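Local coordinates for protein CT263 (Chlamydia trachomatis, PDB 4QAS) that probably hydrolyses the N-glycosidic bond of a purine nucleoside in the futalosine pathway of menaquinone synthesis, as an MTAN-type nucleosidase, at residues 93-98 against 119-124; 88-93 against 159-164; 14-19 against 50-55. The protein carries 1 engineered substitution. All coordinates share one frame; numbering follows the deposited sequence.

Three contacts illustrate how pieces distant in sequence are tied together round a mixed sheet. From the N terminus the chain runs along strand 7-13, enters helix 16-25 and, after strands 29-30 and 36-40, runs along strand 43-49, parallel to the first; contact 3 (14-19 with 50-55) closes this first loop just beyond the ends of the two strands. The others come later, sharing I93 on the broken strand 90-99. Contact 2 joins the start of that strand antiparallel to strand 158-167, closing a long loop within which contact 1 closes a shorter one by pairing 93-98 parallel to 119-124. Contacts 1 and 2 touch; contact 3 touches neither, its centre about 21 Å and about 18 Å from theirs, respectively.

Contact 1 of 3, residues 93-98 against 119-124; sequences ITSVKE and LAQLTS
T94 and A120 open a parallel strand pairing that a beta bulge then shifts by one residue, a clear example of how a sheet absorbs an extra residue. T94 N donates to A120 O at 3.0 Å, L122 N to S95 O, K97 N to L122 O, and S124 N to K97 O; the last bond is the shortest and straightest, 2.7 Å with 169° at the hydrogen. Before the bulge I93 lies opposite A120, and after it V96 lies opposite L122. The chain turns its corner at T94, whose helix-like backbone (psi -42°) interrupts the extended run.

I93 shows how the apolar face closes. Its CB is 4.0 Å from A120 O. With CG1 anti to the carbonyl carbon (chi1 -55°), the two branches diverge: CG2 lies 3.7 Å from L122 CB, and CG1 carries CD1 to the same side of that carbon. At the tip, CD1 comes 3.7 Å from A120 O and 4.2 Å from A120 CB. Further along this face V96 and L122 run side by side, V96 CG2 meeting L122 CD2 at 3.7 Å, and M160 of strand 158-167 packs on both. Here too S124 OG, bonded to D141 and F145 N, lies against V96 CG2.

Polar groups gather round the bulge. One water links T94 OG1, S95 OG and Q121 NE2, accepting from the amide and donating to the serine, and E108 also bonds S95 OG. A second water donates to S95 OG and to L122 O, the latter over 3.0 Å, giving that carbonyl oxygen another partner beside K97 N.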
ATOM      1  N   ILE A  93      -9.029 -10.009  14.385  1.00 14.53           N
ATOM      2  CA  ILE A  93      -9.954 -10.931  15.057  1.00 13.27           C
ATOM      3  C   ILE A  93      -9.227 -11.794  16.077  1.00 15.56           C
ATOM      4  O   ILE A  93      -8.137 -12.331  15.813  1.00 16.16           O
ATOM      5  CB  ILE A  93     -10.669 -11.779  14.000  1.00 14.10           C
ATOM      6  CG1 ILE A  93     -11.356 -10.878  12.980  1.00 14.58           C
ATOM      7  CG2 ILE A  93     -11.612 -12.764  14.651  1.00 13.83           C
ATOM      8  CD1 ILE A  93     -12.333  -9.846  13.584  1.00 14.30           C
ATOM      9  N   THR A  94      -9.835 -11.952  17.255  1.00 15.61           N
ATOM     10  CA  THR A  94      -9.281 -12.813  18.289  1.00 15.97           C
ATOM     11  C   THR A  94      -9.847 -14.215  18.204  1.00 16.45           C
ATOM     12  O   THR A  94      -9.116 -15.187  18.400  1.00 18.88           O
ATOM     13  CB  THR A  94      -9.566 -12.205  19.662  1.00 19.25           C
ATOM     14  OG1 THR A  94     -10.974 -11.983  19.807  1.00 20.19           O
ATOM     15  CG2 THR A  94      -8.845 -10.866  19.790  1.00 23.47           C
ATOM     16  N   SER A  95     -11.144 -14.343  17.966  1.00 16.36           N
ATOM     17  CA  SER A  95     -11.760 -15.642  17.751  1.00 17.06           C
ATOM     18  C   SER A  95     -12.895 -15.474  16.759  1.00 17.18           C
ATOM     19  O   SER A  95     -13.486 -14.401  16.629  1.00 15.30           O
ATOM     20  CB  SER A  95     -12.241 -16.284  19.055  1.00 20.66           C
ATOM     21  OG  SER A  95     -13.407 -15.641  19.500  1.00 23.01           O
ATOM     22  N   VAL A  96     -13.165 -16.555  16.042  1.00 14.63           N
ATOM     23  CA  VAL A  96     -14.230 -16.604  15.066  1.00 14.69           C
ATOM     24  C   VAL A  96     -15.144 -17.777  15.405  1.00 14.18           C
ATOM     25  O   VAL A  96     -14.666 -18.889  15.701  1.00 16.01           O
ATOM     26  CB  VAL A  96     -13.673 -16.687  13.635  1.00 15.30           C
ATOM     27  CG1 VAL A  96     -12.751 -17.891  13.453  1.00 16.62           C
ATOM     28  CG2 VAL A  96     -14.797 -16.661  12.633  1.00 16.35           C
ATOM     29  N   LYS A  97     -16.439 -17.528  15.383  1.00 15.54           N
ATOM     30  CA  LYS A  97     -17.464 -18.531  15.664  1.00 17.84           C
ATOM     31  C   LYS A  97     -18.257 -18.751  14.390  1.00 21.99           C
ATOM     32  O   LYS A  97     -18.698 -17.780  13.771  1.00 20.49           O
ATOM     33  CB  LYS A  97     -18.475 -17.988  16.686  1.00 26.61           C
ATOM     34  CG  LYS A  97     -18.010 -17.783  18.110  1.00 47.18           C
ATOM     35  CD  LYS A  97     -19.202 -17.412  19.013  1.00 63.53           C
ATOM     36  CE  LYS A  97     -19.883 -16.116  18.567  1.00 83.58           C
ATOM     37  NZ  LYS A  97     -21.014 -15.700  19.443  1.00 94.94           N
ATOM     38  N   GLU A  98     -18.481 -20.006  14.008  1.00 21.09           N
ATOM     39  CA  GLU A  98     -19.522 -20.323  13.036  1.00 20.70           C
ATOM     40  C   GLU A  98     -20.804 -20.534  13.816  1.00 19.17           C
ATOM     41  O   GLU A  98     -20.816 -21.255  14.830  1.00 21.61           O
ATOM     42  CB  GLU A  98     -19.186 -21.580  12.240  1.00 24.05           C
ATOM     43  CG  GLU A  98     -20.220 -21.940  11.150  1.00 47.73           C
ATOM     44  CD  GLU A  98     -20.135 -21.050   9.905  1.00 35.48           C
ATOM     45  OE1 GLU A  98     -19.016 -20.672   9.511  1.00 27.81           O
ATOM     46  OE2 GLU A  98     -21.187 -20.726   9.308  1.00 27.63           O
ATOM     47  N   LEU A 119      -8.871  -5.078  18.575  1.00 15.89           N
ATOM     48  CA  LEU A 119      -9.369  -6.442  18.657  1.00 16.16           C
ATOM     49  C   LEU A 119     -10.883  -6.488  18.504  1.00 18.06           C
ATOM     50  O   LEU A 119     -11.608  -5.630  19.031  1.00 18.88           O
ATOM     51  CB  LEU A 119      -8.965  -7.042  20.002  1.00 19.24           C
ATOM     52  CG  LEU A 119      -7.483  -6.967  20.373  1.00 20.51           C
ATOM     53  CD1 LEU A 119      -7.238  -7.570  21.747  1.00 23.65           C
ATOM     54  CD2 LEU A 119      -6.654  -7.665  19.328  1.00 21.09           C
ATOM     55  N   ALA A 120     -11.370  -7.549  17.867  1.00 16.11           N
ATOM     56  CA  ALA A 120     -12.805  -7.799  17.771  1.00 17.90           C
ATOM     57  C   ALA A 120     -13.056  -9.293  17.640  1.00 16.46           C
ATOM     58  O   ALA A 120     -12.178 -10.062  17.226  1.00 16.29           O
ATOM     59  CB  ALA A 120     -13.445  -7.092  16.575  1.00 17.93           C
ATOM     60  N   GLN A 121     -14.283  -9.689  17.954  1.00 19.08           N
ATOM     61  CA  GLN A 121     -14.766 -11.049  17.740  1.00 16.85           C
ATOM     62  C   GLN A 121     -15.614 -11.096  16.487  1.00 15.59           C
ATOM     63  O   GLN A 121     -16.267 -10.110  16.120  1.00 17.66           O
ATOM     64  CB  GLN A 121     -15.614 -11.515  18.915  1.00 23.09           C
ATOM     65  CG  GLN A 121     -14.784 -11.762  20.179  1.00 41.47           C
ATOM     66  CD  GLN A 121     -15.616 -12.230  21.363  1.00 74.40           C
ATOM     67  OE1 GLN A 121     -16.755 -11.798  21.547  1.00 83.94           O
ATOM     68  NE2 GLN A 121     -15.046 -13.119  22.175  1.00 82.99           N
ATOM     69  N   LEU A 122     -15.546 -12.228  15.790  1.00 15.41           N
ATOM     70  CA  LEU A 122     -16.183 -12.413  14.491  1.00 13.06           C
ATOM     71  C   LEU A 122     -17.113 -13.612  14.582  1.00 14.55           C
ATOM     72  O   LEU A 122     -16.769 -14.627  15.186  1.00 15.51           O
ATOM     73  CB  LEU A 122     -15.134 -12.694  13.445  1.00 13.74           C
ATOM     74  CG  LEU A 122     -15.629 -12.878  12.015  1.00 14.28           C
ATOM     75  CD1 LEU A 122     -16.324 -11.610  11.481  1.00 14.38           C
ATOM     76  CD2 LEU A 122     -14.482 -13.269  11.154  1.00 14.52           C
ATOM     77  N   THR A 123     -18.303 -13.486  14.006  1.00 14.63           N
ATOM     78  CA  THR A 123     -19.200 -14.606  13.788  1.00 14.96           C
ATOM     79  C   THR A 123     -19.403 -14.754  12.298  1.00 14.57           C
ATOM     80  O   THR A 123     -19.634 -13.760  11.611  1.00 14.73           O
ATOM     81  CB  THR A 123     -20.537 -14.363  14.453  1.00 16.27           C
ATOM     82  OG1 THR A 123     -20.334 -14.281  15.858  1.00 20.81           O
ATOM     83  CG2 THR A 123     -21.503 -15.501  14.196  1.00 19.56           C
ATOM     84  N   SER A 124     -19.328 -15.990  11.816  1.00 15.35           N
ATOM     85  CA  SER A 124     -19.522 -16.317  10.408  1.00 15.69           C
ATOM     86  C   SER A 124     -20.854 -17.018  10.263  1.00 16.57           C
ATOM     87  O   SER A 124     -21.147 -17.955  11.007  1.00 18.71           O
ATOM     88  CB  SER A 124     -18.433 -17.258   9.888  1.00 15.66           C
ATOM     89  OG  SER A 124     -17.152 -16.660   9.971  1.00 16.45           O
TER
HETATM   90  O   HOH W   1     -12.244 -13.976  21.321  1.00 28.40           O
HETATM   91  O   HOH W   2     -16.206 -14.897  18.093  1.00 28.80           O

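Contact 2 of 3, residues 88-93 against 159-164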
ATOM      1  N   LEU A  88     -16.168   1.524   8.503  1.00 13.77           N
ATOM      2  CA  LEU A  88     -14.892   1.861   7.857  1.00 13.24           C
ATOM      3  C   LEU A  88     -13.723   1.751   8.818  1.00 15.82           C
ATOM      4  O   LEU A  88     -12.704   2.430   8.652  1.00 19.83           O
ATOM      5  CB  LEU A  88     -14.918   3.228   7.171  1.00 15.69           C
ATOM      6  CG  LEU A  88     -15.730   3.186   5.887  1.00 20.77           C
ATOM      7  CD1 LEU A  88     -16.117   4.586   5.469  1.00 26.89           C
ATOM      8  CD2 LEU A  88     -14.938   2.521   4.785  1.00 28.83           C
ATOM      9  N   LYS A  89     -13.837   0.894   9.822  1.00 14.02           N
ATOM     10  CA  LYS A  89     -12.786   0.679  10.808  1.00 14.71           C
ATOM     11  C   LYS A  89     -12.242  -0.737  10.663  1.00 12.93           C
ATOM     12  O   LYS A  89     -13.004  -1.700  10.544  1.00 12.86           O
ATOM     13  CB  LYS A  89     -13.310   0.890  12.221  1.00 14.87           C
ATOM     14  CG  LYS A  89     -12.262   0.766  13.295  1.00 15.86           C
ATOM     15  CD  LYS A  89     -12.726   1.298  14.618  1.00 18.83           C
ATOM     16  CE  LYS A  89     -11.708   1.041  15.684  1.00 20.28           C
ATOM     17  NZ  LYS A  89     -10.467   1.821  15.475  1.00 28.93           N
ATOM     18  N   THR A  90     -10.927  -0.870  10.691  1.00 13.75           N
ATOM     19  CA  THR A  90     -10.253  -2.135  10.493  0.63 13.81           C
ATOM     20  C   THR A  90      -9.929  -2.757  11.840  1.00 14.43           C
ATOM     21  O   THR A  90      -9.351  -2.096  12.705  1.00 16.80           O
ATOM     22  CB  THR A  90      -8.977  -1.883   9.703  0.63 14.98           C
ATOM     23  OG1 THR A  90      -9.309  -1.079   8.561  0.63 14.41           O
ATOM     24  CG2 THR A  90      -8.344  -3.194   9.309  0.63 14.49           C
ATOM     25  N   TYR A  91     -10.301  -4.016  12.010  1.00 12.98           N
ATOM     26  CA  TYR A  91     -10.042  -4.777  13.217  1.00 12.80           C
ATOM     27  C   TYR A  91      -9.249  -6.019  12.864  1.00 12.42           C
ATOM     28  O   TYR A  91      -9.286  -6.505  11.735  1.00 13.72           O
ATOM     29  CB  TYR A  91     -11.355  -5.235  13.849  1.00 13.62           C
ATOM     30  CG  TYR A  91     -12.205  -4.129  14.374  1.00 13.09           C
ATOM     31  CD1 TYR A  91     -13.137  -3.485  13.579  1.00 14.96           C
ATOM     32  CD2 TYR A  91     -12.112  -3.740  15.709  1.00 14.94           C
ATOM     33  CE1 TYR A  91     -13.939  -2.492  14.081  1.00 15.32           C
ATOM     34  CE2 TYR A  91     -12.923  -2.747  16.226  1.00 16.47           C
ATOM     35  CZ  TYR A  91     -13.836  -2.111  15.404  1.00 16.69           C
ATOM     36  OH  TYR A  91     -14.675  -1.107  15.864  1.00 19.36           O
ATOM     37  N   THR A  92      -8.553  -6.522  13.874  1.00 13.10           N
ATOM     38  CA  THR A  92      -8.041  -7.880  13.844  1.00 13.55           C
ATOM     39  C   THR A  92      -8.891  -8.754  14.747  1.00 14.91           C
ATOM     40  O   THR A  92      -9.438  -8.286  15.739  1.00 16.54           O
ATOM     41  CB  THR A  92      -6.549  -7.937  14.215  1.00 15.36           C
ATOM     42  OG1 THR A  92      -6.071  -9.269  13.939  1.00 18.26           O
ATOM     43  CG2 THR A  92      -6.274  -7.533  15.636  1.00 15.47           C
ATOM     44  N   ILE A  93      -9.029 -10.009  14.385  1.00 14.53           N
ATOM     45  CA  ILE A  93      -9.954 -10.931  15.057  1.00 13.27           C
ATOM     46  C   ILE A  93      -9.227 -11.794  16.077  1.00 15.56           C
ATOM     47  O   ILE A  93      -8.137 -12.331  15.813  1.00 16.16           O
ATOM     48  CB  ILE A  93     -10.669 -11.779  14.000  1.00 14.10           C
ATOM     49  CG1 ILE A  93     -11.356 -10.878  12.980  1.00 14.58           C
ATOM     50  CG2 ILE A  93     -11.612 -12.764  14.651  1.00 13.83           C
ATOM     51  CD1 ILE A  93     -12.333  -9.846  13.584  1.00 14.30           C
ATOM     52  N   SER A 159      -4.465 -15.390  10.502  1.00 16.43           N
ATOM     53  CA  SER A 159      -4.861 -14.106  11.050  1.00 15.39           C
ATOM     54  C   SER A 159      -5.954 -13.531  10.179  1.00 13.53           C
ATOM     55  O   SER A 159      -6.117 -13.921   9.029  1.00 16.55           O
ATOM     56  CB  SER A 159      -3.685 -13.129  11.091  1.00 17.81           C
ATOM     57  OG  SER A 159      -2.656 -13.572  11.915  1.00 19.49           O
ATOM     58  N   MET A 160      -6.731 -12.623  10.750  1.00 14.55           N
ATOM     59  CA  MET A 160      -7.858 -12.020  10.067  0.58 13.07           C
ATOM     60  C   MET A 160      -7.863 -10.526  10.257  1.00 15.00           C
ATOM     61  O   MET A 160      -7.629 -10.036  11.351  1.00 16.84           O
ATOM     62  CB  MET A 160      -9.156 -12.517  10.650  0.58 20.60           C
ATOM     63  CG  MET A 160      -9.605 -13.784  10.078  0.58 17.83           C
ATOM     64  SD  MET A 160     -11.120 -14.304  10.801  0.58 16.05           S
ATOM     65  CE  MET A 160     -11.079 -16.044  10.401  0.58 45.10           C
ATOM     66  N   ILE A 161      -8.124  -9.835   9.172  1.00 12.53           N
ATOM     67  CA  ILE A 161      -8.371  -8.397   9.137  1.00 13.30           C
ATOM     68  C   ILE A 161      -9.793  -8.241   8.624  1.00 12.53           C
ATOM     69  O   ILE A 161     -10.122  -8.739   7.545  1.00 13.29           O
ATOM     70  CB  ILE A 161      -7.422  -7.684   8.166  1.00 13.56           C
ATOM     71  CG1 ILE A 161      -5.970  -7.888   8.580  1.00 15.15           C
ATOM     72  CG2 ILE A 161      -7.744  -6.203   8.113  1.00 15.51           C
ATOM     73  CD1 ILE A 161      -4.946  -7.492   7.512  1.00 16.88           C
ATOM     74  N   LYS A 162     -10.635  -7.560   9.391  1.00 12.32           N
ATOM     75  CA  LYS A 162     -12.005  -7.317   8.977  1.00 11.62           C
ATOM     76  C   LYS A 162     -12.296  -5.833   9.116  1.00 11.40           C
ATOM     77  O   LYS A 162     -12.066  -5.254  10.171  1.00 12.69           O
ATOM     78  CB  LYS A 162     -12.999  -8.144   9.789  1.00 12.99           C
ATOM     79  CG  LYS A 162     -12.792  -9.650   9.613  1.00 13.78           C
ATOM     80  CD  LYS A 162     -13.337 -10.201   8.298  1.00 13.13           C
ATOM     81  CE  LYS A 162     -12.690 -11.550   7.930  1.00 15.09           C
ATOM     82  NZ  LYS A 162     -13.400 -12.260   6.854  1.00 15.61           N
ATOM     83  N   VAL A 163     -12.828  -5.247   8.045  1.00 11.36           N
ATOM     84  CA  VAL A 163     -13.232  -3.842   8.051  1.00 11.48           C
ATOM     85  C   VAL A 163     -14.750  -3.785   8.138  1.00 11.52           C
ATOM     86  O   VAL A 163     -15.442  -4.493   7.416  1.00 11.87           O
ATOM     87  CB  VAL A 163     -12.693  -3.076   6.831  1.00 11.57           C
ATOM     88  CG1 VAL A 163     -13.208  -3.614   5.544  1.00 12.05           C
ATOM     89  CG2 VAL A 163     -13.013  -1.589   6.956  1.00 12.12           C
ATOM     90  N   SER A 164     -15.254  -2.976   9.066  1.00 12.38           N
ATOM     91  CA  SER A 164     -16.701  -2.838   9.247  1.00 11.54           C
ATOM     92  C   SER A 164     -17.323  -2.158   8.032  1.00 11.94           C
ATOM     93  O   SER A 164     -16.980  -1.015   7.686  1.00 13.98           O
ATOM     94  CB  SER A 164     -16.979  -2.073  10.524  1.00 13.02           C
ATOM     95  OG  SER A 164     -16.201  -0.913  10.568  1.00 14.13           O
TER
HETATM   96  O   HOH W   3      -6.549 -12.153  13.590  1.00 18.77           O
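I93 meets M160 at one end of this antiparallel pairing, and S164 receives the start of the segment at the other; these three residues lose the most surface here. I93 CG1 rests 3.6 Å from M160 CB, and the same methylene lies 3.9 Å from K162 CG, fitting between two side chains of the opposite strand. The backbone beneath is less tightly joined, since the bond from I93 N to M160 O is long and weak.

Three atoms of S164 hold L88 and K89. Its N donates to K89 O at 3.0 Å, its O accepts from L88 N at 2.8 Å, and its OG accepts from K89 N at 3.1 Å. Chi1 of 49° sets OG between its own backbone N and carbonyl carbon, where it also bonds P86 O, so one hydroxyl ties the strand to the incoming loop twice.

Between these ends Y91 and K162 form a hydrogen-bonded pair, Y91 N to K162 O at 2.8 Å and K162 N to Y91 O at 2.9 Å. The K162 amine leads off to a salt bridge with D141 and a hydrogen bond with N74. With strand 119-124 on the other edge of strand 90-99, the arrangement is consistent with the mixed central sheet of MTAN-type nucleosidases.

Contact 3 of 3, residues 14-19 against 50-55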
ATOM      1  N   ALA A  14     -12.729 -13.129   0.212  1.00 14.63           N
ATOM      2  CA  ALA A  14     -13.959 -13.826  -0.121  1.00 15.88           C
ATOM      3  C   ALA A  14     -14.416 -13.543  -1.539  1.00 17.62           C
ATOM      4  O   ALA A  14     -14.994 -14.416  -2.179  1.00 18.92           O
ATOM      5  CB  ALA A  14     -15.085 -13.458   0.862  1.00 17.56           C
ATOM      6  N   ASP A  15     -14.178 -12.333  -2.040  1.00 16.37           N
ATOM      7  CA  ASP A  15     -14.696 -11.970  -3.348  1.00 16.68           C
ATOM      8  C   ASP A  15     -13.794 -10.923  -3.982  1.00 15.59           C
ATOM      9  O   ASP A  15     -12.885 -10.384  -3.337  1.00 16.24           O
ATOM     10  CB  ASP A  15     -16.163 -11.512  -3.279  1.00 19.60           C
ATOM     11  CG  ASP A  15     -16.369 -10.318  -2.372  1.00 19.98           C
ATOM     12  OD1 ASP A  15     -15.576  -9.356  -2.436  1.00 19.17           O
ATOM     13  OD2 ASP A  15     -17.339 -10.329  -1.567  1.00 24.87           O
ATOM     14  N   PRO A  16     -13.991 -10.643  -5.272  1.00 17.46           N
ATOM     15  CA  PRO A  16     -13.081  -9.703  -5.949  1.00 17.92           C
ATOM     16  C   PRO A  16     -13.114  -8.291  -5.405  1.00 17.40           C
ATOM     17  O   PRO A  16     -12.075  -7.613  -5.417  1.00 17.52           O
ATOM     18  CB  PRO A  16     -13.590  -9.716  -7.389  1.00 19.59           C
ATOM     19  CG  PRO A  16     -14.179 -11.068  -7.566  1.00 18.51           C
ATOM     20  CD  PRO A  16     -14.840 -11.356  -6.244  1.00 18.65           C
ATOM     21  N   ALA A  17     -14.273  -7.816  -4.939  1.00 18.11           N
ATOM     22  CA  ALA A  17     -14.347  -6.463  -4.401  1.00 17.91           C
ATOM     23  C   ALA A  17     -13.455  -6.324  -3.190  1.00 16.18           C
ATOM     24  O   ALA A  17     -12.776  -5.304  -3.017  1.00 16.59           O
ATOM     25  CB  ALA A  17     -15.789  -6.106  -4.046  1.00 21.00           C
ATOM     26  N   GLU A  18     -13.430  -7.329  -2.328  1.00 15.59           N
ATOM     27  CA  GLU A  18     -12.565  -7.235  -1.166  1.00 14.56           C
ATOM     28  C   GLU A  18     -11.108  -7.150  -1.591  1.00 13.67           C
ATOM     29  O   GLU A  18     -10.332  -6.425  -0.978  1.00 13.83           O
ATOM     30  CB  GLU A  18     -12.755  -8.437  -0.241  1.00 15.31           C
ATOM     31  CG  GLU A  18     -14.093  -8.495   0.531  1.00 16.29           C
ATOM     32  CD  GLU A  18     -14.213  -9.699   1.455  1.00 18.15           C
ATOM     33  OE1 GLU A  18     -13.427 -10.669   1.319  1.00 19.18           O
ATOM     34  OE2 GLU A  18     -15.117  -9.725   2.314  1.00 16.70           O
ATOM     35  N   ALA A  19     -10.718  -7.963  -2.572  1.00 13.65           N
ATOM     36  CA  ALA A  19      -9.329  -8.113  -2.981  1.00 12.79           C
ATOM     37  C   ALA A  19      -8.799  -6.941  -3.782  1.00 14.01           C
ATOM     38  O   ALA A  19      -7.571  -6.786  -3.862  1.00 14.88           O
ATOM     39  CB  ALA A  19      -9.194  -9.388  -3.794  1.00 14.04           C
ATOM     40  N   LEU A  50     -12.059 -16.453  -3.047  1.00 19.07           N
ATOM     41  CA  LEU A  50     -12.856 -17.675  -2.909  1.00 18.80           C
ATOM     42  C   LEU A  50     -14.003 -17.736  -3.905  1.00 22.44           C
ATOM     43  O   LEU A  50     -14.259 -18.782  -4.493  1.00 21.97           O
ATOM     44  CB  LEU A  50     -13.400 -17.822  -1.485  1.00 22.87           C
ATOM     45  CG  LEU A  50     -12.326 -17.951  -0.409  1.00 19.93           C
ATOM     46  CD1 LEU A  50     -12.971 -18.092   0.949  1.00 26.37           C
ATOM     47  CD2 LEU A  50     -11.413 -19.151  -0.678  1.00 25.76           C
ATOM     48  N   LYS A  51     -14.728 -16.649  -4.074  1.00 20.26           N
ATOM     49  CA  LYS A  51     -15.938 -16.636  -4.891  1.00 22.64           C
ATOM     50  C   LYS A  51     -15.729 -15.635  -6.015  1.00 22.02           C
ATOM     51  O   LYS A  51     -15.900 -14.433  -5.809  1.00 25.39           O
ATOM     52  CB  LYS A  51     -17.133 -16.256  -4.033  1.00 24.85           C
ATOM     53  CG  LYS A  51     -18.449 -16.299  -4.775  1.00 43.74           C
ATOM     54  CD  LYS A  51     -19.588 -15.819  -3.904  1.00 64.07           C
ATOM     55  CE  LYS A  51     -20.826 -15.559  -4.735  1.00 78.31           C
ATOM     56  NZ  LYS A  51     -21.942 -15.034  -3.907  1.00 84.92           N
ATOM     57  N   THR A  52     -15.321 -16.120  -7.185  1.00 26.60           N
ATOM     58  CA  THR A  52     -15.231 -15.290  -8.381  1.00 29.99           C
ATOM     59  C   THR A  52     -16.381 -15.541  -9.336  1.00 36.34           C
ATOM     60  O   THR A  52     -16.631 -14.710 -10.216  1.00 44.37           O
ATOM     61  CB  THR A  52     -13.894 -15.512  -9.107  1.00 30.11           C
ATOM     62  OG1 THR A  52     -13.766 -16.884  -9.512  1.00 32.10           O
ATOM     63  CG2 THR A  52     -12.724 -15.131  -8.207  1.00 31.88           C
ATOM     64  N   TRP A  53     -17.086 -16.657  -9.158  1.00 32.07           N
ATOM     65  CA  TRP A  53     -18.213 -17.059  -9.982  1.00 35.66           C
ATOM     66  C   TRP A  53     -19.394 -17.388  -9.093  1.00 32.27           C
ATOM     67  O   TRP A  53     -19.234 -17.785  -7.937  1.00 34.76           O
ATOM     68  CB  TRP A  53     -17.925 -18.370 -10.700  1.00 41.35           C
ATOM     69  CG  TRP A  53     -17.322 -18.229 -12.015  1.00 48.27           C
ATOM     70  CD1 TRP A  53     -16.604 -17.173 -12.484  1.00 53.66           C
ATOM     71  CD2 TRP A  53     -17.382 -19.182 -13.070  1.00 31.07           C
ATOM     72  NE1 TRP A  53     -16.206 -17.413 -13.774  1.00 59.95           N
ATOM     73  CE2 TRP A  53     -16.675 -18.643 -14.158  1.00 62.21           C
ATOM     74  CE3 TRP A  53     -17.966 -20.439 -13.198  1.00 34.55           C
ATOM     75  CZ2 TRP A  53     -16.536 -19.320 -15.358  1.00 48.82           C
ATOM     76  CZ3 TRP A  53     -17.832 -21.104 -14.378  1.00 37.25           C
ATOM     77  CH2 TRP A  53     -17.125 -20.547 -15.450  1.00 41.97           C
ATOM     78  N   GLY A  54     -20.584 -17.252  -9.670  1.00 30.14           N
ATOM     79  CA  GLY A  54     -21.780 -17.835  -9.109  1.00 32.93           C
ATOM     80  C   GLY A  54     -22.365 -17.051  -7.954  1.00 29.15           C
ATOM     81  O   GLY A  54     -21.993 -15.916  -7.650  1.00 31.30           O
ATOM     82  N   TYR A  55     -23.332 -17.697  -7.308  1.00 32.86           N
ATOM     83  CA  TYR A  55     -24.061 -17.105  -6.199  1.00 36.66           C
ATOM     84  C   TYR A  55     -23.513 -17.495  -4.834  1.00 45.42           C
ATOM     85  O   TYR A  55     -23.894 -16.868  -3.839  1.00 45.53           O
ATOM     86  CB  TYR A  55     -25.540 -17.499  -6.284  1.00 48.99           C
ATOM     87  CG  TYR A  55     -26.244 -16.946  -7.503  1.00 54.56           C
ATOM     88  CD1 TYR A  55     -26.591 -15.602  -7.576  1.00 54.59           C
ATOM     89  CD2 TYR A  55     -26.568 -17.766  -8.578  1.00 65.08           C
ATOM     90  CE1 TYR A  55     -27.236 -15.088  -8.685  1.00 65.84           C
ATOM     91  CE2 TYR A  55     -27.214 -17.261  -9.693  1.00 70.92           C
ATOM     92  CZ  TYR A  55     -27.545 -15.923  -9.741  1.00 72.50           C
ATOM     93  OH  TYR A  55     -28.187 -15.415 -10.847  1.00 72.53           O
TER
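A14 O accepts the backbone N-H of K51 at 2.9 Å, the one hydrogen bond that joins the two segments. It is bent, with 143° at the hydrogen, and the donor is tilted 33° from the carbonyl plane. K51 CB settles beside the same oxygen at 3.4 Å. K51 also offers its own carbonyl: its O comes within 3.3 Å of P16 CD, a close approach of carbon and oxygen in the first turn of the helix.

How a helix start is fixed can be read from the neighbouring residues. D15 is the N-cap: chi1 of 59° sets the carboxylate between the backbone N and carbonyl carbon, from where OD1 reaches forward to E18 N, 3.0 Å away, which meets it nearly along its C-O axis. E18 in turn reaches backward, its OE1 accepting A14 N at 2.8 Å, so the residue that offers its carbonyl to K51 is itself held through its amide. The other carboxylate oxygen of E18 bonds F77 N.

The contact lies at the surface, where strand 7-13 passes into helix 16-25 and the parallel strand 43-49 gives way to a loop; L50 packs back on I12, and P16 on V49, beside these adjoining strand ends.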